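Local coordinates for protein FkbI (Streptomyces hygroscopicus, PDB 1R2J) that binds FAD and probably acts as an acyl-ACP dehydrogenase that helps make the methoxymalonyl extender unit of the polyketide FK520, at residues M80-V85 / T96-L101; Q86-A91 / A205-S210; M123-R128 / L152-L157. All coordinates share one frame; numbering follows the deposited sequence.

In the fold
The three contacts lie in the N-terminal helical domain and the middle beta domain of the acyl-CoA dehydrogenase fold. Interaction 1 pairs helix 69-88 with helix 91-100; interaction 2, its centre about 10 Å from that of interaction 1, joins the end of helix 69-88 to the loop after strand 199-202. Interaction 3 bridges the strand 126-130 and 151-156 regions, its centre about 18 Å and about 14 Å from those of interactions 1 and 2. Along the chain the segments of interactions 1 and 2 alternate, and interaction 3 lies inside the loop that interaction 2 closes. Direct packing connects all three: Val85 meets Leu207, Ala81 meets Val153, and Val206 meets Val127. Helix 69-88 is thus seated against the beta domain beside Val109, which binds FAD.

Interaction 1 (M80-V85 / T96-L101); sequences MAAWTV and TFLKEL
Ala82, Val85, Phe97, Leu98 and Leu101 form an apolar seam between helix 69-88 and the end of helix 91-100, with Leu101 just past it; the two helices are consecutive in the N-terminal domain. The backbones come nearest at Ala82 and Leu98, whose CA atoms are 6.1 Å apart.

Two leucine methyls meet CB of Ala82. CD1 of Leu101 lies 3.8 Å from Ala82 CB and also meets its CA, while CD2 of Leu98 lies 3.9 Å from the same CB. That second methyl also rests on the backbone, 3.4 Å from Ala82 O. In Leu98, CG stands anti to the carbonyl carbon (chi1 -70°) and the outer chain is extended, which carries its end closer to the opposite helix than its CB direction alone would suggest.

One aliphatic-aromatic pair extends the seam. Val85 CG1, anti to the backbone N, meets Phe97 CD2 at 3.9 Å and approaches the ring obliquely; the two side chains cross at about a right angle.

Within segment 80-85, Thr84 OG1 donates to Met80 O at 2.7 Å, from the face opposite to the one Thr84 N uses; OG1 also pairs with Ser221 OG of helix 219-248.

Ala81, on the same helix, packs on Val109, which binds FAD. No hydrogen bond crosses between the segments, and the meeting side chains are hydrocarbon throughout, so shape and burial hold this helix pair together.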
# COMPACT_ATOMS: atom_id res chain seq x y z
N MET A 80 -4.20 -5.27 3.16
CA MET A 80 -3.65 -5.21 4.51
C MET A 80 -4.76 -5.40 5.53
O MET A 80 -4.58 -6.09 6.53
CB MET A 80 -2.94 -3.87 4.74
CG MET A 80 -2.25 -3.78 6.10
SD MET A 80 -0.85 -2.61 6.14
CE MET A 80 -1.70 -1.07 6.19
N ALA A 81 -5.92 -4.79 5.28
CA ALA A 81 -7.05 -4.91 6.19
C ALA A 81 -7.52 -6.36 6.24
O ALA A 81 -7.76 -6.90 7.33
CB ALA A 81 -8.19 -4.02 5.73
N ALA A 82 -7.64 -6.98 5.07
CA ALA A 82 -8.08 -8.36 4.96
C ALA A 82 -7.14 -9.30 5.70
O ALA A 82 -7.57 -10.18 6.44
CB ALA A 82 -8.18 -8.77 3.49
N TRP A 83 -5.84 -9.09 5.48
CA TRP A 83 -4.80 -9.89 6.12
C TRP A 83 -4.85 -9.73 7.63
O TRP A 83 -4.78 -10.70 8.38
CB TRP A 83 -3.42 -9.47 5.60
CG TRP A 83 -2.29 -10.05 6.38
CD1 TRP A 83 -1.43 -9.38 7.21
CD2 TRP A 83 -1.89 -11.43 6.42
NE1 TRP A 83 -0.53 -10.26 7.76
CE2 TRP A 83 -0.79 -11.52 7.29
CE3 TRP A 83 -2.37 -12.59 5.80
CZ2 TRP A 83 -0.15 -12.73 7.56
CZ3 TRP A 83 -1.74 -13.80 6.07
CH2 TRP A 83 -0.64 -13.86 6.94
N THR A 84 -4.97 -8.49 8.08
CA THR A 84 -5.04 -8.20 9.51
C THR A 84 -6.20 -8.94 10.18
O THR A 84 -6.05 -9.49 11.28
CB THR A 84 -5.21 -6.68 9.75
OG1 THR A 84 -4.09 -5.98 9.17
CG2 THR A 84 -5.28 -6.37 11.24
N VAL A 85 -7.35 -8.98 9.52
CA VAL A 85 -8.52 -9.64 10.09
C VAL A 85 -8.39 -11.16 10.06
O VAL A 85 -8.82 -11.84 10.98
CB VAL A 85 -9.82 -9.24 9.35
CG1 VAL A 85 -11.00 -9.96 9.95
CG2 VAL A 85 -10.02 -7.73 9.45
N THR A 96 -17.15 -12.99 8.58
CA THR A 96 -18.00 -11.83 8.31
C THR A 96 -17.30 -10.73 7.51
O THR A 96 -17.78 -10.30 6.46
CB THR A 96 -18.53 -11.22 9.63
OG1 THR A 96 -19.18 -12.23 10.40
CG2 THR A 96 -19.52 -10.10 9.34
N PHE A 97 -16.16 -10.28 8.01
CA PHE A 97 -15.41 -9.21 7.36
C PHE A 97 -14.79 -9.54 6.02
O PHE A 97 -14.87 -8.75 5.08
CB PHE A 97 -14.34 -8.68 8.32
CG PHE A 97 -14.90 -8.13 9.60
CD1 PHE A 97 -15.79 -7.06 9.58
CD2 PHE A 97 -14.54 -8.67 10.83
CE1 PHE A 97 -16.31 -6.53 10.76
CE2 PHE A 97 -15.06 -8.15 12.01
CZ PHE A 97 -15.94 -7.09 11.98
N LEU A 98 -14.16 -10.71 5.91
CA LEU A 98 -13.52 -11.09 4.66
C LEU A 98 -14.50 -11.19 3.49
O LEU A 98 -14.16 -10.81 2.36
CB LEU A 98 -12.77 -12.42 4.84
CG LEU A 98 -11.50 -12.34 5.71
CD1 LEU A 98 -10.94 -13.74 5.90
CD2 LEU A 98 -10.46 -11.45 5.06
N LYS A 99 -15.72 -11.66 3.74
CA LYS A 99 -16.71 -11.79 2.68
C LYS A 99 -17.16 -10.42 2.19
O LYS A 99 -17.46 -10.24 1.01
CB LYS A 99 -17.92 -12.59 3.16
CG LYS A 99 -18.91 -11.76 3.99
CD LYS A 99 -20.14 -11.35 3.17
CE LYS A 99 -20.95 -12.56 2.68
NZ LYS A 99 -22.15 -12.18 1.88
N GLU A 100 -17.20 -9.44 3.09
CA GLU A 100 -17.60 -8.10 2.71
C GLU A 100 -16.51 -7.42 1.88
O GLU A 100 -16.81 -6.61 1.00
CB GLU A 100 -17.92 -7.26 3.95
CG GLU A 100 -19.09 -7.80 4.75
CD GLU A 100 -19.67 -6.77 5.70
OE1 GLU A 100 -20.41 -7.16 6.63
OE2 GLU A 100 -19.38 -5.56 5.52
N LEU A 101 -15.25 -7.74 2.17
CA LEU A 101 -14.13 -7.13 1.45
C LEU A 101 -13.94 -7.75 0.07
O LEU A 101 -13.01 -7.40 -0.67
CB LEU A 101 -12.83 -7.29 2.25
CG LEU A 101 -12.78 -6.62 3.63
CD1 LEU A 101 -11.41 -6.86 4.25
CD2 LEU A 101 -13.04 -5.13 3.49

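Interaction 2 (Q86-A91 / A205-S210); sequences QRLGDA and AVLAGS
A type II beta turn, Leu207 to Ser210, in the loop between strand 199-202 and helix 219-248 packs on the junction where helix 69-88 gives way to helix 91-100. Leu88, the last helical residue, and Gly89, the first beyond it, meet this turn. Leu207 CD2 rests 3.6 Å from Gly89 CA, and its other methyl, CD1, lies 4.1 Å from Leu88 CB; the branch therefore straddles the point where helical backbone angles end. The leucine reaches it with CG anti to its carbonyl carbon (chi1 -63°) and an extended outer chain. The bare CA of Gly89 lets the CD2 methyl settle close to the backbone.

Beyond the glycine, Asp90 occupies the N-cap of helix 91-100, its OD1 accepting from Gln93 N, while its CB lies 4.2 Å from Ala208 CB at the edge of the contact. Backbone bonding between Leu207 and Val165 ties the turn to strand 164-169. No hydrogen bond joins the two segments. Inside the turn, the weak backbone bond from Ser210 N to Leu207 O is supplemented by Ser210 OG, which donates to that oxygen at 2.7 Å, tilted 27° from the carbonyl plane.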
# COMPACT_ATOMS: atom_id res chain seq x y z
N GLN A 86 -7.78 -11.70 9.02
CA GLN A 86 -7.65 -13.14 8.94
C GLN A 86 -6.44 -13.65 9.73
O GLN A 86 -6.27 -14.85 9.91
CB GLN A 86 -7.61 -13.57 7.48
CG GLN A 86 -6.25 -13.73 6.88
CD GLN A 86 -5.73 -15.13 7.07
OE1 GLN A 86 -6.44 -16.10 6.79
NE2 GLN A 86 -4.50 -15.25 7.55
N ARG A 87 -5.62 -12.73 10.23
CA ARG A 87 -4.45 -13.10 11.01
C ARG A 87 -4.74 -12.95 12.51
O ARG A 87 -4.15 -13.65 13.34
CB ARG A 87 -3.24 -12.23 10.64
CG ARG A 87 -1.94 -12.63 11.33
CD ARG A 87 -1.48 -14.03 10.92
NE ARG A 87 -0.36 -14.52 11.72
CZ ARG A 87 0.19 -15.73 11.58
NH1 ARG A 87 -0.28 -16.57 10.66
NH2 ARG A 87 1.20 -16.10 12.35
N LEU A 88 -5.65 -12.04 12.84
CA LEU A 88 -6.03 -11.76 14.22
C LEU A 88 -7.46 -12.19 14.57
O LEU A 88 -7.70 -12.78 15.62
CB LEU A 88 -5.87 -10.26 14.50
CG LEU A 88 -4.53 -9.60 14.18
CD1 LEU A 88 -4.62 -8.10 14.45
CD2 LEU A 88 -3.43 -10.23 15.01
N GLY A 89 -8.41 -11.89 13.69
CA GLY A 89 -9.79 -12.24 13.94
C GLY A 89 -10.03 -13.73 14.15
O GLY A 89 -9.17 -14.55 13.86
N ASP A 90 -11.21 -14.07 14.68
CA ASP A 90 -11.55 -15.46 14.91
C ASP A 90 -12.31 -16.03 13.71
O ASP A 90 -12.29 -15.45 12.63
CB ASP A 90 -12.39 -15.62 16.19
CG ASP A 90 -13.65 -14.77 16.18
OD1 ASP A 90 -14.36 -14.77 15.15
OD2 ASP A 90 -13.94 -14.10 17.20
N ALA A 91 -12.98 -17.16 13.92
CA ALA A 91 -13.74 -17.81 12.86
C ALA A 91 -14.92 -16.96 12.40
O ALA A 91 -15.12 -16.78 11.20
CB ALA A 91 -14.24 -19.17 13.35
N ALA A 205 -16.54 -6.32 17.23
CA ALA A 205 -15.76 -5.53 16.29
C ALA A 205 -14.29 -5.62 16.63
O ALA A 205 -13.43 -5.47 15.76
CB ALA A 205 -16.22 -4.08 16.32
N VAL A 206 -13.99 -5.86 17.90
CA VAL A 206 -12.61 -5.97 18.35
C VAL A 206 -12.07 -7.36 18.06
O VAL A 206 -12.47 -8.34 18.69
CB VAL A 206 -12.50 -5.70 19.86
CG1 VAL A 206 -11.05 -5.71 20.29
CG2 VAL A 206 -13.14 -4.36 20.18
N LEU A 207 -11.15 -7.44 17.11
CA LEU A 207 -10.56 -8.71 16.71
C LEU A 207 -9.99 -9.49 17.89
O LEU A 207 -9.46 -8.91 18.83
CB LEU A 207 -9.47 -8.47 15.66
CG LEU A 207 -9.94 -7.86 14.34
CD1 LEU A 207 -8.74 -7.56 13.46
CD2 LEU A 207 -10.90 -8.81 13.63
N ALA A 208 -10.12 -10.81 17.83
CA ALA A 208 -9.60 -11.68 18.88
C ALA A 208 -8.09 -11.61 18.84
O ALA A 208 -7.49 -11.40 17.78
CB ALA A 208 -10.07 -13.12 18.65
N GLY A 209 -7.45 -11.78 19.98
CA GLY A 209 -6.00 -11.69 19.99
C GLY A 209 -5.58 -10.24 20.12
O GLY A 209 -4.40 -9.90 20.00
N SER A 210 -6.56 -9.37 20.36
CA SER A 210 -6.30 -7.95 20.55
C SER A 210 -5.74 -7.73 21.95
O SER A 210 -5.95 -6.68 22.55
CB SER A 210 -7.60 -7.14 20.40
OG SER A 210 -7.86 -6.80 19.06

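Interaction 3 (M123-R128 / L152-L157); sequences MRTRVR and LVVFGL
Leu157 and Thr125 meet through their backbones at the tight centre of this contact. Leu157 N donates to Thr125 O at 2.7 Å, and the N-H...O angle of 171° makes the bond nearly straight. Leu157 O in turn accepts from Val127 N at 2.9 Å, the donor standing 43° above the carbonyl plane. The same oxygen takes a CA-H...O contact from Arg126 CA at 3.1 Å. Both backbone polar groups of Leu157 are thereby engaged by the residues flanking Arg126.

On the buried side, Met123 lies against the chain at Gly156. Its SD is 3.8 Å from Gly156 CA, and the bend at chi3 turns CE toward Phe155, 3.9 Å from its CB.

The side chain of Leu157, itself partly exposed, reaches back along the opposing segment, with CD1 3.4 Å from Met123 O.

These bonds define a single beta bridge, Arg126 with Leu157, in the middle domain of the acyl-CoA dehydrogenase fold. It connects the start of strand 126-130, which pairs with strand 133-143, to Leu157, just past the end of strand 151-156, which belongs to a separate sheet with strands 107-110 and 164-169. The touching parts run 94° apart, a geometry consistent with a local crossing rather than continued strand pairing. Phe155 brings the inner side near the FAD site, packing on Val109.

The outer side is sparser. The side chain of Arg126 touches through CB, 3.5 Å from Leu157 O; CG lies between backbone N and carbonyl carbon, the chain is extended from CG to NE, and its guanidinium forms a salt bridge with Asp137. Arg124 is exposed, with CB directed away from the other segment. Its carbonyl oxygen lies in plane at the edge of the Arg126 guanidinium.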
# COMPACT_ATOMS: atom_id res chain seq x y z
N MET A 123 1.49 5.63 19.81
CA MET A 123 0.08 5.95 19.57
C MET A 123 -0.67 5.98 20.91
O MET A 123 -0.37 5.19 21.80
CB MET A 123 -0.57 4.92 18.64
CG MET A 123 -0.50 3.48 19.12
SD MET A 123 -1.59 2.37 18.19
CE MET A 123 -0.67 2.14 16.65
N ARG A 124 -1.63 6.89 21.05
CA ARG A 124 -2.38 7.01 22.30
C ARG A 124 -3.85 6.64 22.19
O ARG A 124 -4.59 6.69 23.18
CB ARG A 124 -2.26 8.43 22.87
CG ARG A 124 -0.96 8.70 23.61
CD ARG A 124 -0.16 9.80 22.95
NE ARG A 124 -0.98 10.98 22.69
CZ ARG A 124 -0.49 12.16 22.34
NH1 ARG A 124 0.82 12.32 22.21
NH2 ARG A 124 -1.31 13.18 22.10
N THR A 125 -4.29 6.28 20.99
CA THR A 125 -5.68 5.90 20.81
C THR A 125 -5.98 4.70 21.71
O THR A 125 -5.16 3.79 21.83
CB THR A 125 -5.96 5.54 19.34
OG1 THR A 125 -7.30 5.05 19.21
CG2 THR A 125 -4.99 4.49 18.86
N ARG A 126 -7.16 4.71 22.33
CA ARG A 126 -7.54 3.64 23.24
C ARG A 126 -8.82 2.90 22.85
O ARG A 126 -9.76 3.49 22.32
CB ARG A 126 -7.72 4.22 24.65
CG ARG A 126 -8.37 5.59 24.69
CD ARG A 126 -8.07 6.31 26.00
NE ARG A 126 -8.81 7.57 26.10
CZ ARG A 126 -8.58 8.64 25.34
NH1 ARG A 126 -7.62 8.60 24.42
NH2 ARG A 126 -9.30 9.74 25.51
N VAL A 127 -8.83 1.60 23.11
CA VAL A 127 -9.97 0.73 22.84
C VAL A 127 -10.35 0.17 24.19
O VAL A 127 -9.50 -0.42 24.87
CB VAL A 127 -9.62 -0.42 21.90
CG1 VAL A 127 -10.79 -1.35 21.74
CG2 VAL A 127 -9.17 0.12 20.54
N ARG A 128 -11.61 0.34 24.59
CA ARG A 128 -12.03 -0.15 25.89
C ARG A 128 -13.27 -1.07 25.86
O ARG A 128 -14.40 -0.60 25.68
CB ARG A 128 -12.27 1.04 26.83
CG ARG A 128 -11.03 1.49 27.60
CD ARG A 128 -11.37 2.30 28.85
NE ARG A 128 -12.13 1.48 29.79
CZ ARG A 128 -11.65 0.48 30.51
NH1 ARG A 128 -12.46 -0.19 31.33
NH2 ARG A 128 -10.37 0.13 30.43
N LEU A 152 -13.12 0.78 8.91
CA LEU A 152 -11.87 1.38 9.34
C LEU A 152 -11.23 0.44 10.35
O LEU A 152 -11.77 0.25 11.45
CB LEU A 152 -12.10 2.76 9.95
CG LEU A 152 -12.43 3.93 9.01
CD1 LEU A 152 -11.32 4.08 7.97
CD2 LEU A 152 -13.75 3.69 8.32
N VAL A 153 -10.11 -0.16 9.97
CA VAL A 153 -9.40 -1.07 10.85
C VAL A 153 -8.45 -0.22 11.68
O VAL A 153 -7.40 0.20 11.21
CB VAL A 153 -8.62 -2.11 10.03
CG1 VAL A 153 -7.97 -3.13 10.96
CG2 VAL A 153 -9.56 -2.79 9.06
N VAL A 154 -8.85 0.02 12.93
CA VAL A 154 -8.09 0.87 13.84
C VAL A 154 -7.28 0.17 14.92
O VAL A 154 -7.78 -0.72 15.62
CB VAL A 154 -9.05 1.88 14.51
CG1 VAL A 154 -8.29 2.81 15.44
CG2 VAL A 154 -9.77 2.67 13.45
N PHE A 155 -6.03 0.60 15.06
CA PHE A 155 -5.11 0.07 16.06
C PHE A 155 -5.13 1.02 17.26
O PHE A 155 -5.33 2.23 17.10
CB PHE A 155 -3.68 0.00 15.51
CG PHE A 155 -3.39 -1.25 14.72
CD1 PHE A 155 -2.77 -2.33 15.32
CD2 PHE A 155 -3.74 -1.34 13.38
CE1 PHE A 155 -2.49 -3.49 14.60
CE2 PHE A 155 -3.46 -2.49 12.65
CZ PHE A 155 -2.84 -3.56 13.26
N GLY A 156 -4.93 0.47 18.45
CA GLY A 156 -4.94 1.28 19.65
C GLY A 156 -4.48 0.52 20.89
O GLY A 156 -4.13 -0.66 20.80
N LEU A 157 -4.49 1.19 22.04
CA LEU A 157 -4.08 0.56 23.29
C LEU A 157 -5.30 0.23 24.13
O LEU A 157 -6.21 1.05 24.30
CB LEU A 157 -3.17 1.49 24.08
CG LEU A 157 -1.94 2.06 23.37
CD1 LEU A 157 -1.18 2.98 24.31
CD2 LEU A 157 -1.04 0.92 22.91